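Long-range contact in sphingomyelinase-c (Listeria ivanovii, PDB 1ZWX), which is a bacterial sphingomyelinase C (SmcL) built on the DNase I-like fold of the endonuclease/exonuclease/phosphatase family: residues F11-H16 against N47-L52. Residues are numbered along the deposited sequence; the frame is centred on the assembly and turned at random.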
loop_
_atom_site.group_PDB
_atom_site.type_symbol
_atom_site.label_atom_id
_atom_site.label_comp_id
_atom_site.label_asym_id
_atom_site.label_seq_id
_atom_site.Cartn_x
_atom_site.Cartn_y
_atom_site.Cartn_z
ATOM N N PHE A 11 -7.993 4.549 -16.272
ATOM C CA PHE A 11 -7.947 3.760 -15.037
ATOM C C PHE A 11 -7.063 4.457 -14.039
ATOM O O PHE A 11 -5.972 4.923 -14.382
ATOM C CB PHE A 11 -7.403 2.370 -15.275
ATOM C CG PHE A 11 -7.901 1.346 -14.291
ATOM C CD1 PHE A 11 -9.202 0.848 -14.392
ATOM C CD2 PHE A 11 -7.070 0.877 -13.247
ATOM C CE1 PHE A 11 -9.675 -0.109 -13.506
ATOM C CE2 PHE A 11 -7.533 -0.091 -12.357
ATOM C CZ PHE A 11 -8.838 -0.584 -12.459
ATOM N N LYS A 12 -7.549 4.505 -12.800
ATOM C CA LYS A 12 -6.923 5.287 -11.750
ATOM C C LYS A 12 -6.932 4.495 -10.432
ATOM O O LYS A 12 -7.981 3.992 -10.000
ATOM C CB LYS A 12 -7.675 6.588 -11.612
ATOM C CG LYS A 12 -7.097 7.568 -10.637
ATOM C CD LYS A 12 -7.666 8.924 -10.929
ATOM C CE LYS A 12 -8.013 9.630 -9.665
ATOM N NZ LYS A 12 -9.040 10.707 -9.917
ATOM N N ILE A 13 -5.754 4.400 -9.805
ATOM C CA ILE A 13 -5.561 3.643 -8.553
ATOM C C ILE A 13 -4.875 4.598 -7.587
ATOM O O ILE A 13 -3.940 5.303 -7.970
ATOM C CB ILE A 13 -4.636 2.421 -8.761
ATOM C CG1 ILE A 13 -5.223 1.471 -9.792
ATOM C CG2 ILE A 13 -4.390 1.656 -7.419
ATOM C CD1 ILE A 13 -4.261 0.441 -10.260
ATOM N N THR A 14 -5.353 4.647 -6.347
ATOM C CA THR A 14 -4.663 5.415 -5.315
ATOM C C THR A 14 -4.176 4.392 -4.289
ATOM O O THR A 14 -4.888 3.451 -3.955
ATOM C CB THR A 14 -5.567 6.499 -4.671
ATOM O OG1 THR A 14 -5.773 7.551 -5.610
ATOM C CG2 THR A 14 -4.917 7.130 -3.431
ATOM N N SER A 15 -2.923 4.533 -3.861
ATOM C CA SER A 15 -2.391 3.658 -2.822
ATOM C C SER A 15 -1.990 4.557 -1.635
ATOM O O SER A 15 -1.349 5.587 -1.820
ATOM C CB SER A 15 -1.182 2.863 -3.348
ATOM O OG SER A 15 -0.683 1.997 -2.340
ATOM N N HIS A 16 -2.418 4.161 -0.433
ATOM C CA HIS A 16 -2.051 4.886 0.758
ATOM C C HIS A 16 -1.759 3.949 1.891
ATOM O O HIS A 16 -2.610 3.139 2.325
ATOM C CB HIS A 16 -3.136 5.879 1.188
ATOM C CG HIS A 16 -2.619 6.964 2.076
ATOM N ND1 HIS A 16 -3.446 7.774 2.820
ATOM C CD2 HIS A 16 -1.351 7.380 2.323
ATOM C CE1 HIS A 16 -2.713 8.659 3.470
ATOM N NE2 HIS A 16 -1.440 8.436 3.192
ATOM N N ASN A 47 -11.565 7.200 -7.631
ATOM C CA ASN A 47 -10.612 6.159 -8.033
ATOM C C ASN A 47 -11.368 4.967 -8.558
ATOM O O ASN A 47 -12.486 4.722 -8.123
ATOM C CB ASN A 47 -9.748 5.734 -6.808
ATOM C CG ASN A 47 -8.867 6.865 -6.309
ATOM O OD1 ASN A 47 -9.115 7.471 -5.237
ATOM N ND2 ASN A 47 -7.862 7.204 -7.092
ATOM N N ASP A 48 -10.752 4.174 -9.425
ATOM C CA ASP A 48 -11.296 2.874 -9.740
ATOM C C ASP A 48 -11.056 1.887 -8.619
ATOM O O ASP A 48 -11.905 1.058 -8.304
ATOM C CB ASP A 48 -10.699 2.376 -11.064
ATOM C CG ASP A 48 -11.153 3.234 -12.237
ATOM O OD1 ASP A 48 -12.353 3.178 -12.566
ATOM O OD2 ASP A 48 -10.348 4.014 -12.756
ATOM N N VAL A 49 -9.856 1.971 -8.027
ATOM C CA VAL A 49 -9.376 0.985 -7.055
ATOM C C VAL A 49 -8.526 1.758 -6.029
ATOM O O VAL A 49 -7.832 2.746 -6.371
ATOM C CB VAL A 49 -8.520 -0.155 -7.746
ATOM C CG1 VAL A 49 -7.804 -1.020 -6.706
ATOM C CG2 VAL A 49 -9.395 -1.059 -8.639
ATOM N N VAL A 50 -8.612 1.345 -4.767
ATOM C CA VAL A 50 -7.767 1.950 -3.717
ATOM C C VAL A 50 -7.039 0.824 -3.015
ATOM O O VAL A 50 -7.639 -0.203 -2.658
ATOM C CB VAL A 50 -8.585 2.744 -2.652
ATOM C CG1 VAL A 50 -7.670 3.133 -1.437
ATOM C CG2 VAL A 50 -9.172 4.029 -3.245
ATOM N N ILE A 51 -5.727 1.002 -2.836
ATOM C CA ILE A 51 -4.898 0.001 -2.130
ATOM C C ILE A 51 -4.555 0.592 -0.778
ATOM O O ILE A 51 -4.104 1.716 -0.714
ATOM C CB ILE A 51 -3.570 -0.282 -2.890
ATOM C CG1 ILE A 51 -3.870 -0.934 -4.250
ATOM C CG2 ILE A 51 -2.608 -1.159 -1.994
ATOM C CD1 ILE A 51 -2.593 -1.060 -5.167
ATOM N N LEU A 52 -4.815 -0.155 0.300
ATOM C CA LEU A 52 -4.459 0.329 1.640
ATOM C C LEU A 52 -3.315 -0.497 2.222
ATOM O O LEU A 52 -3.254 -1.690 1.982
ATOM C CB LEU A 52 -5.659 0.191 2.572
ATOM C CG LEU A 52 -6.910 0.935 2.118
ATOM C CD1 LEU A 52 -8.024 0.608 3.112
ATOM C CD2 LEU A 52 -6.663 2.447 2.061
#
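With Phe11 CG anti to the backbone N (chi1 -153°) and Asp48 CG beside its own N (chi1 -67°), the phenyl ring and the carboxylate are laid over each other, their planes 6° apart. Asp48 CB makes a CH-pi contact over one face of the ring, 3.8 Å from its centroid and offset toward the rim. The same rotamer turns Asp48 OD2 to Lys12 N, which binds its anti lone pair at 2.8 Å, while Asp48 N returns a bond to Lys12 O, also 2.8 Å. Side chain and backbone of Asp48 thus hold the backbone N-H and C=O of Lys12, and Val49 N adds only a weak bond to Lys12 O. Beyond this start the segments run as parallel strands. Thr14 takes Val49 O through its N and gives its O to Ile51 N at 2.8 Å; Ile51 O then accepts His16 N at 3.0 Å. On one face of the sheet Ile13 CG2 meets Ile51 CD1 at 4.0 Å and Ser15 OG lies against Ile51 CG2; on the face of Thr14 and Val50, Asn47 crosses the Thr14 side chain at about a right angle. Asp48 OD1 is held separately by a salt bridge to Lys140 and a hydrogen bond from Trp109, so the buried carboxylate is probably stabilised as an anion. Phe11 also stacks on Tyr145, reaching the second sheet of the DNase I-like sandwich. The two strands are joined through helix 31-39 as a beta-alpha-beta crossover, and lie centrally in their sheet between strands 294-298 and 104-107.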